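Local structure of 4-hydroxybenzoyl-CoA thioesterase (Bacillus halodurans, 5WH9) at residues Thr78-Arg81 and Ser87-Leu90; Phe37-Glu40 and Pro44-Glu47; Phe12-Ala17 and Tyr27-Glu32; His92-Ile95 and Val100-Ser103. The protein probably hydrolyses acyl-coenzyme A thioesters, most likely with gentisyl-coenzyme A as substrate, using a hot-dog fold assembled into a tetramer. One frame throughout, in Å; residues are numbered along the deposited sequence.

Contact 1: residues Thr78-Arg81 and Ser87-Leu90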
loop_
_atom_site.group_PDB
_atom_site.type_symbol
_atom_site.label_atom_id
_atom_site.label_comp_id
_atom_site.label_asym_id
_atom_site.label_seq_id
_atom_site.Cartn_x
_atom_site.Cartn_y
_atom_site.Cartn_z
ATOM N N THR B 78 -11.554 16.813 11.012
ATOM C CA THR B 78 -12.567 16.599 9.997
ATOM C C THR B 78 -13.823 17.360 10.345
ATOM O O THR B 78 -14.333 17.262 11.451
ATOM C CB THR B 78 -12.888 15.114 9.833
ATOM O OG1 THR B 78 -11.690 14.408 9.497
ATOM C CG2 THR B 78 -13.900 14.902 8.725
ATOM N N SER B 79 -14.301 18.155 9.402
ATOM C CA SER B 79 -15.581 18.812 9.563
ATOM C C SER B 79 -16.428 18.457 8.347
ATOM O O SER B 79 -15.893 18.014 7.330
ATOM C CB SER B 79 -15.388 20.317 9.701
ATOM O OG SER B 79 -14.442 20.802 8.770
ATOM N N ILE B 80 -17.744 18.607 8.454
ATOM C CA ILE B 80 -18.625 18.327 7.323
ATOM C C ILE B 80 -19.153 19.648 6.756
ATOM O O ILE B 80 -19.568 20.523 7.503
ATOM C CB ILE B 80 -19.767 17.388 7.709
ATOM C CG1 ILE B 80 -20.555 16.980 6.464
ATOM C CG2 ILE B 80 -20.681 18.041 8.721
ATOM C CD1 ILE B 80 -21.581 15.919 6.741
ATOM N N ARG B 81 -19.028 19.800 5.473
ATOM C CA ARG B 81 -19.295 21.055 4.869
ATOM C C ARG B 81 -20.189 21.241 3.668
ATOM O O ARG B 81 -20.229 22.344 3.236
ATOM C CB ARG B 81 -17.983 21.746 4.616
ATOM C CG ARG B 81 -17.375 21.458 3.291
ATOM C CD ARG B 81 -16.769 22.722 2.770
ATOM N NE ARG B 81 -16.230 22.469 1.485
ATOM C CZ ARG B 81 -15.001 22.089 1.285
ATOM N NH1 ARG B 81 -14.159 21.920 2.287
ATOM N NH2 ARG B 81 -14.639 21.858 0.067
ATOM N N SER B 87 -25.504 13.566 -1.082
ATOM C CA SER B 87 -24.057 13.668 -0.960
ATOM C C SER B 87 -23.636 14.557 0.221
ATOM O O SER B 87 -24.445 15.294 0.785
ATOM C CB SER B 87 -23.460 14.230 -2.252
ATOM O OG SER B 87 -23.724 15.622 -2.369
ATOM N N PHE B 88 -22.359 14.474 0.590
ATOM C CA PHE B 88 -21.780 15.363 1.582
ATOM C C PHE B 88 -20.283 15.511 1.302
ATOM O O PHE B 88 -19.680 14.659 0.642
ATOM C CB PHE B 88 -22.031 14.846 3.009
ATOM C CG PHE B 88 -21.356 13.538 3.316
ATOM C CD1 PHE B 88 -21.905 12.338 2.891
ATOM C CD2 PHE B 88 -20.182 13.502 4.038
ATOM C CE1 PHE B 88 -21.275 11.125 3.168
ATOM C CE2 PHE B 88 -19.550 12.294 4.321
ATOM C CZ PHE B 88 -20.099 11.114 3.886
ATOM N N ILE B 89 -19.697 16.603 1.785
ATOM C CA ILE B 89 -18.259 16.840 1.673
ATOM C C ILE B 89 -17.607 16.919 3.054
ATOM O O ILE B 89 -18.075 17.641 3.923
ATOM C CB ILE B 89 -17.939 18.146 0.924
ATOM C CG1 ILE B 89 -18.385 18.069 -0.530
ATOM C CG2 ILE B 89 -16.447 18.443 0.961
ATOM C CD1 ILE B 89 -18.069 19.354 -1.293
ATOM N N LEU B 90 -16.528 16.171 3.244
ATOM C CA LEU B 90 -15.726 16.248 4.454
ATOM C C LEU B 90 -14.494 17.092 4.188
ATOM O O LEU B 90 -13.766 16.845 3.227
ATOM C CB LEU B 90 -15.276 14.853 4.888
ATOM C CG LEU B 90 -16.376 13.880 5.305
ATOM C CD1 LEU B 90 -15.781 12.497 5.634
ATOM C CD2 LEU B 90 -17.166 14.426 6.495
#
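The beta hairpin of strands 73-80 and 87-96 closes toward its turn here, where Ile-80 and Leu-90 form an antiparallel, non-hydrogen-bonded pair with CA atoms 4.6 Å apart. The segment axes run at 148° to each other. Just past the pair, the amide N of Arg-81 gives a nearly straight hydrogen bond of 2.8 Å to the carbonyl O of Ile-89. On the way in, two CA-H...O contacts join the backbones: Leu-90 CA lies 3.4 Å from Ser-79 O, and Ile-80 CA 3.5 Å from Ile-89 O.

The two faces of the sheet are dressed differently. On the face of Ile-80 and Leu-90, the isoleucine chain is fully extended, with CG1 anti to the backbone N (chi1 -173°), which carries CD1 to 3.9 Å from Phe-88 CD2. The two side chains meet at about a right angle, while Leu-90 CD2 sits in the plane of the phenyl ring, at its edge. Further back, Thr-78 CG2 packs at 4.0 Å against Leu-90 CD2. On the other face Arg-81 bends at chi2 and folds over Ile-89: Ile-89 CG2 lies against one face of the Arg-81 guanidinium, 3.9 Å from its plane and over its centre. NH1 of that arginine forms a salt bridge with Glu-91, which probably helps hold the group flat over Ile-89. This is an antiparallel hairpin of the hot-dog sheet, with Thr-78 and Leu-90 on the face that packs on helix 25-40.

Contact 2: residues Phe37-Glu40 and Pro44-Glu47; sequences FLTE and PTSE
Leu-38 and Thr-45 touch through aliphatic atoms, with no aromatic ring of either segment between them; the flat groups stand at the borders. Phe-55 is met by both Leu-38 and Thr-45, Phe-131 of the C-terminal helix by Leu-38, and Phe-70 of the second subunit by Thr-45. The touching pair is compact: Thr-45 CG2 comes to 3.6 Å from Leu-38 CB and to 4.0 Å from Leu-38 CD1, the two side chains crossing at about a right angle. This methyl group faces the leucine because chi1 of Thr-45 (65°) sets OG1 between backbone N and carbonyl carbon and swings CG2 round beside the N.

Thr-39 supplies the polar part. Its OG1 lies anti to its own carbonyl carbon (chi1 -70°), from where it bonds back to His-35 O, one turn earlier in the same helix. The same oxygen also takes the amide of Thr-45, in a weak hydrogen bond of 3.3 Å. One hydroxyl thus ties the last turn of helix 25-40 to the first amide of helix 45-50, across a short connection between two consecutive helices, with three residues between the segments. Pro-44 holds the N-cap position of the second helix, and its CA packs 3.4 Å from Thr-39 OG1. Its carbonyl O accepts from Glu-47 N at 2.9 Å, closing the first turn.

Pro-44 itself is exposed, its CB pointing away from the helix that ends at Glu-40. Thr-45, by contrast, is buried, partly because Phe-70 of the second subunit covers it, while Ser-46 packs on Ala-71 of that same neighbour.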
loop_
_atom_site.group_PDB
_atom_site.type_symbol
_atom_site.label_atom_id
_atom_site.label_comp_id
_atom_site.label_asym_id
_atom_site.label_seq_id
_atom_site.Cartn_x
_atom_site.Cartn_y
_atom_site.Cartn_z
ATOM N N PHE B 37 -14.534 9.267 11.686
ATOM C CA PHE B 37 -15.477 10.346 11.874
ATOM C C PHE B 37 -16.879 9.767 12.045
ATOM O O PHE B 37 -17.542 10.072 13.012
ATOM C CB PHE B 37 -15.404 11.287 10.674
ATOM C CG PHE B 37 -16.289 12.494 10.782
ATOM C CD1 PHE B 37 -15.975 13.521 11.647
ATOM C CD2 PHE B 37 -17.418 12.616 9.981
ATOM C CE1 PHE B 37 -16.789 14.637 11.741
ATOM C CE2 PHE B 37 -18.232 13.731 10.064
ATOM C CZ PHE B 37 -17.918 14.741 10.954
ATOM N N LEU B 38 -17.323 8.923 11.115
ATOM C CA LEU B 38 -18.684 8.377 11.161
ATOM C C LEU B 38 -18.901 7.491 12.388
ATOM O O LEU B 38 -19.985 7.461 12.982
ATOM C CB LEU B 38 -18.977 7.562 9.894
ATOM C CG LEU B 38 -19.304 8.348 8.622
ATOM C CD1 LEU B 38 -19.381 7.439 7.430
ATOM C CD2 LEU B 38 -20.612 9.089 8.801
ATOM N N THR B 39 -17.860 6.758 12.756
ATOM C CA THR B 39 -17.923 5.890 13.911
ATOM C C THR B 39 -18.114 6.687 15.200
ATOM O O THR B 39 -18.971 6.361 16.021
ATOM C CB THR B 39 -16.669 5.005 14.009
ATOM O OG1 THR B 39 -16.696 4.038 12.955
ATOM C CG2 THR B 39 -16.606 4.303 15.362
ATOM N N GLU B 40 -17.329 7.737 15.386
ATOM C CA GLU B 40 -17.467 8.523 16.603
ATOM C C GLU B 40 -18.808 9.253 16.675
ATOM O O GLU B 40 -19.280 9.576 17.766
ATOM C CB GLU B 40 -16.304 9.487 16.769
ATOM C CG GLU B 40 -14.961 8.783 16.965
ATOM C CD GLU B 40 -14.800 8.113 18.336
ATOM O OE1 GLU B 40 -14.737 8.850 19.352
ATOM O OE2 GLU B 40 -14.707 6.856 18.387
ATOM N N PRO B 44 -20.722 3.030 13.479
ATOM C CA PRO B 44 -19.540 2.180 13.246
ATOM C C PRO B 44 -19.548 1.650 11.828
ATOM O O PRO B 44 -20.386 0.824 11.500
ATOM C CB PRO B 44 -19.736 1.000 14.205
ATOM C CG PRO B 44 -20.682 1.493 15.251
ATOM C CD PRO B 44 -21.517 2.593 14.642
ATOM N N THR B 45 -18.614 2.104 11.008
ATOM C CA THR B 45 -18.652 1.808 9.579
ATOM C C THR B 45 -18.414 0.331 9.234
ATOM O O THR B 45 -18.793 -0.117 8.161
ATOM C CB THR B 45 -17.678 2.710 8.827
ATOM O OG1 THR B 45 -16.339 2.395 9.230
ATOM C CG2 THR B 45 -17.969 4.183 9.173
ATOM N N SER B 46 -17.789 -0.419 10.141
ATOM C CA SER B 46 -17.639 -1.870 9.969
ATOM C C SER B 46 -19.009 -2.520 9.883
ATOM O O SER B 46 -19.215 -3.502 9.162
ATOM C CB SER B 46 -16.883 -2.482 11.152
ATOM O OG SER B 46 -17.545 -2.201 12.378
ATOM N N GLU B 47 -19.933 -1.962 10.653
ATOM C CA GLU B 47 -21.311 -2.404 10.691
ATOM C C GLU B 47 -21.974 -2.122 9.346
ATOM O O GLU B 47 -22.653 -2.977 8.789
ATOM C CB GLU B 47 -22.044 -1.686 11.835
ATOM C CG GLU B 47 -23.553 -1.779 11.774
ATOM C CD GLU B 47 -24.045 -3.214 11.826
ATOM O OE1 GLU B 47 -23.343 -4.067 12.427
ATOM O OE2 GLU B 47 -25.129 -3.485 11.256
#

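Contact 3: residues Phe12-Ala17 and Tyr27-Glu32; sequences FGDTDA and YKWMDE
Asp-14 and Trp-29 make the close part of this contact: the carboxylate oxygen OD2 approaches the edge of the indole, near the ring plane, 3.6 Å from CZ2. The carboxylate is turned almost upright against the ring, their planes 82° apart, and Asp-14 CG follows at 3.8 Å from the same CZ2. An oxygen meeting the C-H rim of an indole is probably mildly attractive, though no hydrogen bond joins the two. OD2 has its real partner in the amide of Lys-11, which steadies the group, while Trp-29 is stacked on Phe-8 and packed against Val-21, Leu-68 and Phe-94. Both residues are buried.

Beside Lys-28 the fit is slacker. The lysine is partly exposed, and Lys-28 CE comes no nearer than 4.3 Å to Asp-14 OD1. Lys-28 NZ stays 5.0 Å from Asp-14 OD1, probably close enough for a weak attraction but not for a salt bridge. The chain runs extended to a last bend at chi4 (-66°), which brings Lys-28 NZ to Glu-32 OE2, one helical turn on, in a salt bridge of 2.8 Å. The lysine also packs against Lys-28 of the second subunit.

Thus the loop after strand 6-9 touches the early part of helix 25-40 through the Asp-14 side chain, in a region that in other hot-dog thioesterases generally lies close to the active site.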
loop_
_atom_site.group_PDB
_atom_site.type_symbol
_atom_site.label_atom_id
_atom_site.label_comp_id
_atom_site.label_asym_id
_atom_site.label_seq_id
_atom_site.Cartn_x
_atom_site.Cartn_y
_atom_site.Cartn_z
ATOM N N PHE B 12 7.355 3.948 8.624
ATOM C CA PHE B 12 8.449 3.832 7.680
ATOM C C PHE B 12 7.919 3.501 6.273
ATOM O O PHE B 12 8.334 4.096 5.273
ATOM C CB PHE B 12 9.388 2.734 8.176
ATOM C CG PHE B 12 10.609 2.588 7.360
ATOM C CD1 PHE B 12 11.491 3.647 7.227
ATOM C CD2 PHE B 12 10.878 1.403 6.711
ATOM C CE1 PHE B 12 12.627 3.517 6.472
ATOM C CE2 PHE B 12 12.014 1.274 5.946
ATOM C CZ PHE B 12 12.890 2.337 5.829
ATOM N N GLY B 13 6.983 2.565 6.214
ATOM C CA GLY B 13 6.436 2.090 4.961
ATOM C C GLY B 13 5.576 3.086 4.206
ATOM O O GLY B 13 5.186 2.810 3.065
ATOM N N ASP B 14 5.277 4.222 4.840
ATOM C CA ASP B 14 4.538 5.316 4.214
ATOM C C ASP B 14 5.484 6.275 3.512
ATOM O O ASP B 14 5.039 7.199 2.823
ATOM C CB ASP B 14 3.759 6.119 5.257
ATOM C CG ASP B 14 2.671 5.309 5.919
ATOM O OD1 ASP B 14 1.999 4.531 5.204
ATOM O OD2 ASP B 14 2.498 5.443 7.155
ATOM N N THR B 15 6.786 6.068 3.702
ATOM C CA THR B 15 7.785 6.917 3.057
ATOM C C THR B 15 8.224 6.310 1.720
ATOM O O THR B 15 7.891 5.166 1.394
ATOM C CB THR B 15 9.011 7.157 3.964
ATOM O OG1 THR B 15 9.782 5.952 4.078
ATOM C CG2 THR B 15 8.573 7.607 5.346
ATOM N N ASP B 16 8.965 7.086 0.944
ATOM C CA ASP B 16 9.530 6.569 -0.284
ATOM C C ASP B 16 10.985 7.034 -0.384
ATOM O O ASP B 16 11.518 7.655 0.541
ATOM C CB ASP B 16 8.704 7.027 -1.483
ATOM C CG ASP B 16 8.634 8.545 -1.604
ATOM O OD1 ASP B 16 9.695 9.208 -1.495
ATOM O OD2 ASP B 16 7.518 9.075 -1.817
ATOM N N ALA B 17 11.617 6.730 -1.506
ATOM C CA ALA B 17 13.051 6.939 -1.659
ATOM C C ALA B 17 13.467 8.384 -1.478
ATOM O O ALA B 17 14.612 8.657 -1.115
ATOM C CB ALA B 17 13.525 6.421 -3.016
ATOM N N TYR B 27 -4.439 10.457 1.098
ATOM C CA TYR B 27 -5.814 10.058 0.781
ATOM C C TYR B 27 -6.243 8.860 1.614
ATOM O O TYR B 27 -7.391 8.790 2.045
ATOM C CB TYR B 27 -5.964 9.795 -0.725
ATOM C CG TYR B 27 -5.612 11.032 -1.523
ATOM C CD1 TYR B 27 -6.572 12.004 -1.776
ATOM C CD2 TYR B 27 -4.310 11.262 -1.969
ATOM C CE1 TYR B 27 -6.267 13.160 -2.481
ATOM C CE2 TYR B 27 -3.980 12.447 -2.669
ATOM C CZ TYR B 27 -4.981 13.383 -2.915
ATOM O OH TYR B 27 -4.714 14.541 -3.628
ATOM N N LYS B 28 -5.309 7.935 1.842
ATOM C CA LYS B 28 -5.500 6.800 2.735
ATOM C C LYS B 28 -5.867 7.332 4.121
ATOM O O LYS B 28 -6.807 6.856 4.767
ATOM C CB LYS B 28 -4.198 5.964 2.770
ATOM C CG LYS B 28 -4.034 4.884 3.850
ATOM C CD LYS B 28 -2.518 4.676 4.157
ATOM C CE LYS B 28 -2.160 3.344 4.852
ATOM N NZ LYS B 28 -2.661 3.111 6.273
ATOM N N TRP B 29 -5.134 8.345 4.568
ATOM C CA TRP B 29 -5.376 8.880 5.901
ATOM C C TRP B 29 -6.715 9.601 5.971
ATOM O O TRP B 29 -7.396 9.500 6.985
ATOM C CB TRP B 29 -4.227 9.784 6.354
ATOM C CG TRP B 29 -2.974 9.029 6.653
ATOM C CD1 TRP B 29 -2.870 7.836 7.309
ATOM C CD2 TRP B 29 -1.641 9.412 6.299
ATOM N NE1 TRP B 29 -1.555 7.456 7.379
ATOM C CE2 TRP B 29 -0.781 8.406 6.765
ATOM C CE3 TRP B 29 -1.092 10.508 5.621
ATOM C CZ2 TRP B 29 0.601 8.470 6.591
ATOM C CZ3 TRP B 29 0.258 10.564 5.448
ATOM C CH2 TRP B 29 1.094 9.555 5.927
ATOM N N MET B 30 -7.105 10.306 4.904
ATOM C CA MET B 30 -8.432 10.919 4.863
ATOM C C MET B 30 -9.510 9.859 4.860
ATOM O O MET B 30 -10.524 9.976 5.558
ATOM C CB MET B 30 -8.608 11.814 3.644
ATOM C CG MET B 30 -7.914 13.146 3.792
ATOM S SD MET B 30 -8.232 14.274 2.419
ATOM C CE MET B 30 -7.741 13.255 1.030
ATOM N N ASP B 31 -9.296 8.805 4.093
ATOM C CA ASP B 31 -10.258 7.720 4.135
ATOM C C ASP B 31 -10.394 7.211 5.583
ATOM O O ASP B 31 -11.505 6.977 6.069
ATOM C CB ASP B 31 -9.850 6.601 3.191
ATOM C CG ASP B 31 -10.899 5.535 3.088
ATOM O OD1 ASP B 31 -11.841 5.693 2.292
ATOM O OD2 ASP B 31 -10.789 4.534 3.810
ATOM N N GLU B 32 -9.271 7.059 6.279
ATOM C CA GLU B 32 -9.319 6.596 7.659
ATOM C C GLU B 32 -10.002 7.623 8.559
ATOM O O GLU B 32 -10.799 7.270 9.420
ATOM C CB GLU B 32 -7.919 6.298 8.183
ATOM C CG GLU B 32 -7.195 5.285 7.335
ATOM C CD GLU B 32 -5.769 5.011 7.796
ATOM O OE1 GLU B 32 -5.362 5.478 8.889
ATOM O OE2 GLU B 32 -5.056 4.327 7.048
#

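Contact 4: residues His92-Ile95 and Val100-Ser103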
loop_
_atom_site.group_PDB
_atom_site.type_symbol
_atom_site.label_atom_id
_atom_site.label_comp_id
_atom_site.label_asym_id
_atom_site.label_seq_id
_atom_site.Cartn_x
_atom_site.Cartn_y
_atom_site.Cartn_z
ATOM N N HIS B 92 -10.774 17.931 5.568
ATOM C CA HIS B 92 -9.744 17.327 6.406
ATOM C C HIS B 92 -8.539 18.227 6.439
ATOM O O HIS B 92 -8.035 18.622 5.386
ATOM C CB HIS B 92 -9.290 15.969 5.859
ATOM C CG HIS B 92 -10.347 14.915 5.897
ATOM N ND1 HIS B 92 -10.869 14.345 4.759
ATOM C CD2 HIS B 92 -10.994 14.338 6.935
ATOM C CE1 HIS B 92 -11.776 13.445 5.092
ATOM N NE2 HIS B 92 -11.867 13.417 6.409
ATOM N N HIS B 93 -8.059 18.516 7.644
ATOM C CA HIS B 93 -6.877 19.330 7.825
ATOM C C HIS B 93 -5.824 18.552 8.601
ATOM O O HIS B 93 -6.060 18.141 9.741
ATOM C CB HIS B 93 -7.228 20.596 8.597
ATOM C CG HIS B 93 -8.123 21.533 7.853
ATOM N ND1 HIS B 93 -7.703 22.249 6.754
ATOM C CD2 HIS B 93 -9.409 21.900 8.069
ATOM C CE1 HIS B 93 -8.693 23.006 6.317
ATOM N NE2 HIS B 93 -9.738 22.815 7.100
ATOM N N PHE B 94 -4.661 18.367 7.987
ATOM C CA PHE B 94 -3.555 17.675 8.635
ATOM C C PHE B 94 -2.820 18.638 9.528
ATOM O O PHE B 94 -2.376 19.719 9.085
ATOM C CB PHE B 94 -2.593 17.084 7.604
ATOM C CG PHE B 94 -3.224 16.047 6.741
ATOM C CD1 PHE B 94 -4.163 16.412 5.779
ATOM C CD2 PHE B 94 -2.902 14.704 6.896
ATOM C CE1 PHE B 94 -4.763 15.453 4.991
ATOM C CE2 PHE B 94 -3.501 13.732 6.103
ATOM C CZ PHE B 94 -4.424 14.111 5.153
ATOM N N ILE B 95 -2.720 18.256 10.797
ATOM C CA ILE B 95 -2.017 19.055 11.771
ATOM C C ILE B 95 -0.763 18.326 12.260
ATOM O O ILE B 95 -0.820 17.208 12.758
ATOM C CB ILE B 95 -2.928 19.466 12.951
ATOM C CG1 ILE B 95 -3.939 20.516 12.501
ATOM C CG2 ILE B 95 -2.102 20.080 14.081
ATOM C CD1 ILE B 95 -5.187 19.961 11.934
ATOM N N VAL B 100 -1.127 23.429 10.340
ATOM C CA VAL B 100 -1.706 22.768 9.166
ATOM C C VAL B 100 -0.675 22.574 8.038
ATOM O O VAL B 100 -0.214 23.537 7.418
ATOM C CB VAL B 100 -2.942 23.522 8.608
ATOM C CG1 VAL B 100 -3.506 22.772 7.417
ATOM C CG2 VAL B 100 -4.022 23.681 9.683
ATOM N N ILE B 101 -0.321 21.326 7.772
ATOM C CA ILE B 101 0.687 21.029 6.759
ATOM C C ILE B 101 0.104 20.416 5.481
ATOM O O ILE B 101 0.835 20.085 4.551
ATOM C CB ILE B 101 1.777 20.100 7.327
ATOM C CG1 ILE B 101 1.159 18.767 7.775
ATOM C CG2 ILE B 101 2.503 20.784 8.475
ATOM C CD1 ILE B 101 0.801 17.826 6.566
ATOM N N ALA B 102 -1.211 20.265 5.445
ATOM C CA ALA B 102 -1.910 19.802 4.255
ATOM C C ALA B 102 -3.388 19.919 4.550
ATOM O O ALA B 102 -3.793 19.804 5.705
ATOM C CB ALA B 102 -1.540 18.337 3.937
ATOM N N SER B 103 -4.197 20.149 3.523
ATOM C CA SER B 103 -5.646 20.173 3.711
ATOM C C SER B 103 -6.386 19.772 2.444
ATOM O O SER B 103 -6.033 20.182 1.344
ATOM C CB SER B 103 -6.117 21.542 4.206
ATOM O OG SER B 103 -5.679 22.579 3.346
#
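His-93 and Ser-103 face each other as an antiparallel non-hydrogen-bonded pair, and their side chains meet. Chi1 of the histidine (-67°) sets CG beside the backbone N; the 3.1 Å approach of His-93 ND1 to Ser-103 CB is unusually short, its exact value doubtful. Ser-103 shows the ring carbon and not oxygen: OG, tucked between its own N and carbonyl carbon, stays 4.0 Å from ND1. That nitrogen is buried without a polar partner, whereas NE2 is bonded to Glu-91. With an alanine here, Glu-91 would probably lose that hydrogen-bond partner and Ser-103 CB its cover.

Phe-94, on the opposite face, has Ala-102 O at its ring edge, in plane, and Ala-102 CB 3.7 Å from Phe-94 CD1. In Ile-101, chi1 of 61° sets CG1 between the backbone N and the carbonyl carbon, and the further bend at chi2 brings Ile-101 CD1 to 3.6 Å from Phe-94 CB. Phe-94 also lies against Met-30 and meets Tyr-26 edge-to-face, both from helix 25-40.

The backbone carries one extra residue on strand 99-111. Between the pairs His-93/Ser-103 and Ile-95/Val-100, Phe-94 stands as one residue opposite two, Ile-101 and Ala-102. Phe-94 N bonds to Ala-102 O at 2.8 Å, and Phe-94 O takes Ile-101 N at 2.9 Å. A beta bulge of this kind, beside the turn of a hairpin, is at home in the strongly curved sheet of the hot-dog fold.

How the contacts relate
Along the chain the contacts come in series: 3, then 2, then 1, then 4. Helix 25-40 carries contact 3 near its start and contact 2 at its end, their centres about 21 Å apart. Contacts 1 and 4 both use strand 87-96, the shared middle strand of two consecutive hairpins, with centres about 15 Å apart. Helix and sheet meet at both ends: Phe-37 of contact 2 packs on Thr-78 and Leu-90 of contact 1, and Trp-29 and Met-30 of contact 3 pack on Phe-94 of contact 4. This is the hot-dog plan, a sheet wrapped round one long helix, with contacts 2 and 3 also reaching the second subunit.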